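Local coordinates for protein MgGH51 (PDB 6ZPV) that hydrolyses terminal alpha-L-arabinofuranosyl residues as a family GH51 alpha-L-arabinofuranosidase of the fungus Meripilus giganteus, at residues 288-293 against 306-311; 231-236 against 240-245. All blocks are in the same frame, centred on the assembly; numbering follows the deposited sequence.

Interaction 1: 288-293 against 306-311. With NAG (2-acetamido-2-deoxy-beta-D-glucopyranose), chain D; NAG (2-acetamido-2-deoxy-beta-D-glucopyranose), chain B.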
# COMPACT_ATOMS: atom_id res chain seq x y z
N ALA A 288 4.82 -8.08 -9.05
CA ALA A 288 4.84 -7.70 -10.46
C ALA A 288 6.30 -7.47 -10.93
O ALA A 288 7.17 -7.04 -10.17
CB ALA A 288 4.02 -6.47 -10.73
N VAL A 289 6.48 -7.81 -12.22
CA VAL A 289 7.71 -7.47 -12.96
C VAL A 289 7.33 -6.58 -14.13
O VAL A 289 6.32 -6.77 -14.79
CB VAL A 289 8.50 -8.71 -13.42
CG1 VAL A 289 9.02 -9.47 -12.23
CG2 VAL A 289 7.72 -9.64 -14.35
N TRP A 290 8.21 -5.62 -14.40
CA TRP A 290 8.07 -4.75 -15.58
C TRP A 290 8.22 -5.60 -16.84
O TRP A 290 9.07 -6.51 -16.89
CB TRP A 290 9.14 -3.65 -15.49
CG TRP A 290 8.88 -2.55 -16.49
CD1 TRP A 290 8.03 -1.50 -16.30
CD2 TRP A 290 9.45 -2.36 -17.79
NE1 TRP A 290 8.00 -0.68 -17.39
CE2 TRP A 290 8.88 -1.19 -18.32
CE3 TRP A 290 10.46 -3.00 -18.52
CZ2 TRP A 290 9.25 -0.65 -19.56
CZ3 TRP A 290 10.85 -2.50 -19.74
CH2 TRP A 290 10.26 -1.31 -20.26
N ALA A 291 7.40 -5.30 -17.85
CA ALA A 291 7.23 -6.24 -18.98
C ALA A 291 7.41 -5.58 -20.34
O ALA A 291 6.91 -6.11 -21.33
CB ALA A 291 5.90 -6.96 -18.87
N GLY A 292 8.15 -4.50 -20.42
CA GLY A 292 8.47 -3.90 -21.73
C GLY A 292 7.51 -2.85 -22.22
O GLY A 292 7.57 -2.47 -23.40
N TYR A 293 6.62 -2.34 -21.38
CA TYR A 293 5.66 -1.26 -21.70
C TYR A 293 5.68 -0.20 -20.63
O TYR A 293 5.75 -0.52 -19.43
CB TYR A 293 4.24 -1.84 -21.89
CG TYR A 293 3.23 -0.80 -22.26
CD1 TYR A 293 3.20 -0.25 -23.52
CD2 TYR A 293 2.27 -0.37 -21.36
CE1 TYR A 293 2.28 0.73 -23.85
CE2 TYR A 293 1.33 0.57 -21.68
CZ TYR A 293 1.33 1.16 -22.93
OH TYR A 293 0.41 2.08 -23.32
N ALA A 306 15.71 -8.71 -24.10
CA ALA A 306 16.56 -9.63 -23.32
C ALA A 306 17.09 -9.01 -22.04
O ALA A 306 17.03 -9.65 -20.98
CB ALA A 306 17.66 -10.21 -24.16
N PRO A 307 17.64 -7.78 -22.03
CA PRO A 307 18.18 -7.26 -20.76
C PRO A 307 17.12 -7.04 -19.68
O PRO A 307 17.42 -7.11 -18.49
CB PRO A 307 18.85 -5.93 -21.17
CG PRO A 307 19.01 -5.97 -22.67
CD PRO A 307 17.93 -6.89 -23.17
N TYR A 308 15.90 -6.73 -20.10
CA TYR A 308 14.78 -6.49 -19.18
C TYR A 308 14.23 -7.81 -18.65
O TYR A 308 13.80 -7.87 -17.49
CB TYR A 308 13.73 -5.64 -19.91
CG TYR A 308 14.27 -4.35 -20.47
CD1 TYR A 308 14.35 -3.20 -19.69
CD2 TYR A 308 14.76 -4.31 -21.77
CE1 TYR A 308 14.90 -2.05 -20.21
CE2 TYR A 308 15.31 -3.13 -22.26
CZ TYR A 308 15.39 -2.01 -21.49
OH TYR A 308 15.96 -0.90 -22.02
N ILE A 309 14.27 -8.85 -19.48
CA ILE A 309 13.93 -10.20 -19.02
C ILE A 309 14.96 -10.62 -17.95
O ILE A 309 14.59 -11.14 -16.88
CB ILE A 309 13.88 -11.17 -20.21
CG1 ILE A 309 12.72 -10.82 -21.10
CG2 ILE A 309 13.82 -12.63 -19.71
CD1 ILE A 309 12.65 -11.56 -22.42
N GLN A 310 16.26 -10.38 -18.22
CA GLN A 310 17.26 -10.73 -17.20
C GLN A 310 17.04 -9.92 -15.92
O GLN A 310 17.22 -10.47 -14.82
CB GLN A 310 18.67 -10.50 -17.75
CG GLN A 310 19.74 -10.92 -16.74
CD GLN A 310 19.69 -12.39 -16.38
OE1 GLN A 310 19.64 -12.78 -15.15
NE2 GLN A 310 19.72 -13.22 -17.37
N GLN A 311 16.65 -8.64 -16.03
CA GLN A 311 16.42 -7.83 -14.80
C GLN A 311 15.28 -8.43 -13.99
O GLN A 311 15.36 -8.43 -12.75
CB GLN A 311 16.17 -6.39 -15.20
CG GLN A 311 16.00 -5.47 -13.99
CD GLN A 311 16.07 -4.02 -14.33
OE1 GLN A 311 15.65 -3.63 -15.46
NE2 GLN A 311 16.55 -3.16 -13.44
C1 NAG D . 19.64 -1.60 -12.03
C2 NAG D . 20.59 -0.43 -12.24
C3 NAG D . 20.59 -0.06 -13.73
C4 NAG D . 20.91 -1.28 -14.60
C5 NAG D . 19.92 -2.41 -14.26
C6 NAG D . 20.25 -3.73 -15.04
C7 NAG D . 21.09 1.18 -10.48
C8 NAG D . 20.65 2.38 -9.72
N2 NAG D . 20.26 0.73 -11.43
O3 NAG D . 21.56 1.00 -13.99
O4 NAG D . 20.72 -0.90 -15.97
O5 NAG D . 20.06 -2.71 -12.88
O6 NAG D . 19.26 -4.77 -14.77
O7 NAG D . 22.17 0.71 -10.32
C1 NAG B . 21.81 -1.27 -16.84
C2 NAG B . 21.33 -1.19 -18.26
C3 NAG B . 22.54 -1.48 -19.21
C4 NAG B . 23.74 -0.67 -18.80
C5 NAG B . 24.08 -0.69 -17.34
C6 NAG B . 25.21 0.26 -16.89
C7 NAG B . 18.99 -2.02 -18.40
C8 NAG B . 18.09 -3.18 -18.56
N2 NAG B . 20.32 -2.21 -18.49
O3 NAG B . 22.12 -1.30 -20.53
O4 NAG B . 24.91 -1.18 -19.52
O5 NAG B . 22.87 -0.36 -16.62
O6 NAG B . 24.66 1.63 -17.15
O7 NAG B . 18.44 -0.98 -18.05
O HOH W 1 11.83 -6.00 -16.93

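Interaction 2: 231-236 against 240-245. With NAG (2-acetamido-2-deoxy-beta-D-glucopyranose), chain D; NAG (2-acetamido-2-deoxy-beta-D-glucopyranose), chain B.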
# COMPACT_ATOMS: atom_id res chain seq x y z
N ASN A 231 -0.06 1.16 -11.86
CA ASN A 231 0.60 2.08 -12.77
C ASN A 231 1.99 2.46 -12.30
O ASN A 231 2.88 2.70 -13.13
CB ASN A 231 -0.21 3.35 -12.94
CG ASN A 231 -1.39 3.22 -13.87
OD1 ASN A 231 -1.72 2.11 -14.31
ND2 ASN A 231 -1.99 4.34 -14.25
N ASN A 232 2.21 2.55 -10.99
CA ASN A 232 3.53 3.00 -10.49
C ASN A 232 4.67 2.04 -10.84
O ASN A 232 5.83 2.41 -10.72
CB ASN A 232 3.51 3.23 -8.98
CG ASN A 232 4.46 4.31 -8.52
OD1 ASN A 232 4.44 5.43 -9.08
ND2 ASN A 232 5.32 3.98 -7.56
N LEU A 233 4.37 0.81 -11.26
CA LEU A 233 5.40 -0.10 -11.79
C LEU A 233 5.95 0.39 -13.11
O LEU A 233 7.13 0.14 -13.45
CB LEU A 233 4.72 -1.47 -12.04
CG LEU A 233 5.55 -2.56 -12.75
CD1 LEU A 233 6.62 -3.14 -11.82
CD2 LEU A 233 4.62 -3.66 -13.24
N GLU A 234 5.07 0.95 -13.96
CA GLU A 234 5.30 1.04 -15.39
C GLU A 234 6.25 2.14 -15.82
O GLU A 234 6.95 1.99 -16.85
CB GLU A 234 3.97 1.14 -16.13
CG GLU A 234 3.17 -0.16 -16.08
CD GLU A 234 1.79 0.00 -16.64
OE1 GLU A 234 1.64 -0.27 -17.92
OE2 GLU A 234 0.85 0.37 -15.91
N GLY A 235 6.25 3.27 -15.09
CA GLY A 235 6.93 4.46 -15.61
C GLY A 235 6.17 5.15 -16.69
O GLY A 235 5.24 4.58 -17.27
N GLN A 236 6.60 6.37 -17.00
CA GLN A 236 6.09 7.12 -18.16
C GLN A 236 6.85 6.72 -19.45
O GLN A 236 6.31 6.89 -20.54
CB GLN A 236 6.19 8.60 -17.86
CG GLN A 236 5.61 9.47 -18.92
CD GLN A 236 4.11 9.28 -19.14
OE1 GLN A 236 3.33 8.95 -18.20
NE2 GLN A 236 3.70 9.43 -20.39
N THR A 240 12.02 5.60 -16.81
CA THR A 240 11.37 5.94 -15.55
C THR A 240 10.59 4.78 -14.93
O THR A 240 9.90 5.00 -13.91
CB THR A 240 10.52 7.21 -15.66
OG1 THR A 240 9.56 7.05 -16.72
CG2 THR A 240 11.37 8.46 -15.86
N ARG A 241 10.74 3.58 -15.46
CA ARG A 241 10.10 2.39 -14.89
C ARG A 241 10.64 2.10 -13.47
O ARG A 241 11.73 2.52 -13.09
CB ARG A 241 10.41 1.20 -15.80
CG ARG A 241 11.85 0.68 -15.71
CD ARG A 241 12.14 -0.32 -16.83
NE ARG A 241 13.44 -0.95 -16.71
CZ ARG A 241 14.61 -0.41 -17.03
NH1 ARG A 241 14.66 0.82 -17.55
NH2 ARG A 241 15.74 -1.07 -16.79
N TRP A 242 9.85 1.33 -12.72
CA TRP A 242 10.36 0.83 -11.42
C TRP A 242 11.47 -0.19 -11.74
O TRP A 242 11.28 -1.05 -12.60
CB TRP A 242 9.19 0.24 -10.65
CG TRP A 242 9.53 -0.24 -9.26
CD1 TRP A 242 9.47 0.48 -8.11
CD2 TRP A 242 9.97 -1.56 -8.88
NE1 TRP A 242 9.84 -0.27 -7.05
CE2 TRP A 242 10.13 -1.53 -7.46
CE3 TRP A 242 10.16 -2.76 -9.55
CZ2 TRP A 242 10.51 -2.68 -6.76
CZ3 TRP A 242 10.53 -3.88 -8.83
CH2 TRP A 242 10.69 -3.85 -7.45
N GLN A 243 12.55 -0.15 -10.97
CA GLN A 243 13.69 -1.08 -11.07
C GLN A 243 14.03 -1.62 -9.71
O GLN A 243 14.39 -0.82 -8.80
CB GLN A 243 14.93 -0.42 -11.71
CG GLN A 243 14.72 0.06 -13.12
CD GLN A 243 16.03 0.45 -13.80
OE1 GLN A 243 16.97 -0.37 -13.80
NE2 GLN A 243 16.10 1.61 -14.41
N TRP A 244 14.04 -2.93 -9.54
CA TRP A 244 14.22 -3.50 -8.20
C TRP A 244 15.55 -3.11 -7.55
O TRP A 244 15.60 -2.83 -6.33
CB TRP A 244 14.15 -5.07 -8.28
CG TRP A 244 15.37 -5.75 -8.79
CD1 TRP A 244 15.72 -5.95 -10.10
CD2 TRP A 244 16.46 -6.25 -7.99
NE1 TRP A 244 16.99 -6.50 -10.17
CE2 TRP A 244 17.46 -6.68 -8.90
CE3 TRP A 244 16.74 -6.28 -6.62
CZ2 TRP A 244 18.69 -7.17 -8.45
CZ3 TRP A 244 17.96 -6.73 -6.20
CH2 TRP A 244 18.95 -7.18 -7.10
N ASN A 245 16.61 -3.12 -8.33
CA ASN A 245 17.96 -3.00 -7.79
C ASN A 245 18.24 -1.58 -7.30
O ASN A 245 19.07 -1.40 -6.42
CB ASN A 245 19.02 -3.46 -8.82
CG ASN A 245 18.77 -2.86 -10.20
OD1 ASN A 245 17.70 -3.07 -10.81
ND2 ASN A 245 19.78 -2.11 -10.68
C1 NAG D . 19.64 -1.60 -12.03
C2 NAG D . 20.59 -0.43 -12.24
C3 NAG D . 20.59 -0.06 -13.73
C4 NAG D . 20.91 -1.28 -14.60
C5 NAG D . 19.92 -2.41 -14.26
C6 NAG D . 20.25 -3.73 -15.04
C7 NAG D . 21.09 1.18 -10.48
C8 NAG D . 20.65 2.38 -9.72
N2 NAG D . 20.26 0.73 -11.43
O3 NAG D . 21.56 1.00 -13.99
O4 NAG D . 20.72 -0.90 -15.97
O5 NAG D . 20.06 -2.71 -12.88
O6 NAG D . 19.26 -4.77 -14.77
O7 NAG D . 22.17 0.71 -10.32
C1 NAG B . 21.81 -1.27 -16.84
C2 NAG B . 21.33 -1.19 -18.26
C3 NAG B . 22.54 -1.48 -19.21
C4 NAG B . 23.74 -0.67 -18.80
C5 NAG B . 24.08 -0.69 -17.34
C6 NAG B . 25.21 0.26 -16.89
C7 NAG B . 18.99 -2.02 -18.40
C8 NAG B . 18.09 -3.18 -18.56
N2 NAG B . 20.32 -2.21 -18.49
O3 NAG B . 22.12 -1.30 -20.53
O4 NAG B . 24.91 -1.18 -19.52
O5 NAG B . 22.87 -0.36 -16.62
O6 NAG B . 24.66 1.63 -17.15
O7 NAG B . 18.44 -0.98 -18.05

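Interaction 1: 288-293 against 306-311
At the end of strand 284-289 in the parallel sheet of the catalytic (beta/alpha)8 barrel, Trp-290 reaches across to Tyr-308 in the first turn of helix 306-320, part of a beta-alpha unit. The six-membered ring of Trp-290 meets the Tyr-308 ring obliquely: centroids lie 5.5 Å apart, the planes make 52°, and the closest atoms, Trp-290 CZ3 and Tyr-308 CD1, are 3.6 Å apart. The two side chains lie alongside each other and point the same way. Trp-290 gets there with CG anti to its own N (chi1 -167°), and its NE1 is hydrogen-bonded to Glu-234 O, which helps fix the rotation of the indole. Over one face of the Tyr-308 ring, toward the rim, lies the acetamido methyl C8 of the second N-acetylglucosamine, 3.8 Å from Tyr-308 CE1. The backbones are bridged by one water, which donates to Trp-290 O and to Tyr-308 O, each 2.8 Å from the water oxygen. No direct hydrogen bond crosses and only 94 Å² is buried, so the contact rests on aromatic dispersion and a water bridge, with the glycan methyl extending the apolar surface beyond Tyr-308.

Interaction 2: 231-236 against 240-245
Leu-233 O accepts the backbone N-H of Trp-242 at 3.1 Å, a nearly straight bond (165° at the hydrogen) whose donor stands well above the carbonyl plane, and the CA traces come closest at Gly-235 and Arg-241, whose CA atoms are 3.9 Å apart. Gly-235, with no side chain and a positive phi (76°), lets its CA lie against the Thr-240/Arg-241 peptide. A second, weak bond runs from Gln-236 N to Thr-240 OG1 (3.0 Å), and that hydroxyl is also hydrogen-bonded to Thr-237 OG1. Beside the backbone pair, Trp-242 CB lies 3.5 Å from Leu-233 O, while Leu-233 CD1 approaches the indole obliquely. These residues belong to the loop that follows strand 224-227 of the parallel barrel sheet, folded back on itself so that 240-245 runs out toward an N-glycosylation site, Asn-245 ND2 being covalently bonded to C1 of the first N-acetylglucosamine in an Asn-Ala-Thr sequon. Arg-241 CB packs on Glu-234 O; with CG between the backbone N and the carbonyl carbon (chi1 73°) and the chain extended from CG to NE, its guanidinium is carried away from 231-236 toward the sugar. There Arg-241 NH2 donates to O7 of the second N-acetylglucosamine at 3.0 Å, the acetyl oxygen sitting at the guanidinium edge near its plane. NH2 also bonds Gln-311 OE1 and NH1 bonds Thr-238 O, while Gln-243 NE2 lies over one face of the guanidinium, 3.3 Å above its plane. Gln-243 OE1, for its part, comes within 3.4 Å of C1 of the first sugar.

Along the chain interaction 2 is complete before the first residue of interaction 1 is reached, and their centres are 10 Å apart on the same side of the chain's centre. Both extend from neighbouring strands of the parallel barrel sheet: the loop holding 231-236 and 240-245 follows strand 224-227, while residues 288-293 take in the end of strand 284-289 and the loop after it, with helix 306-320 supplying the fourth segment. They touch directly: Gln-311 NE2 probably hydrogen-bonds Gln-243 OE1 (2.8 Å) and Asn-245 OD1 (2.9 Å), and Trp-290 NE1 packs 3.4 Å from Arg-241 CB. Arg-241 also forms a cation-pi pair with Trp-290. Both contacts meet the same two N-acetylglucosamine units, so the glycan rests jointly on the loop and the helix.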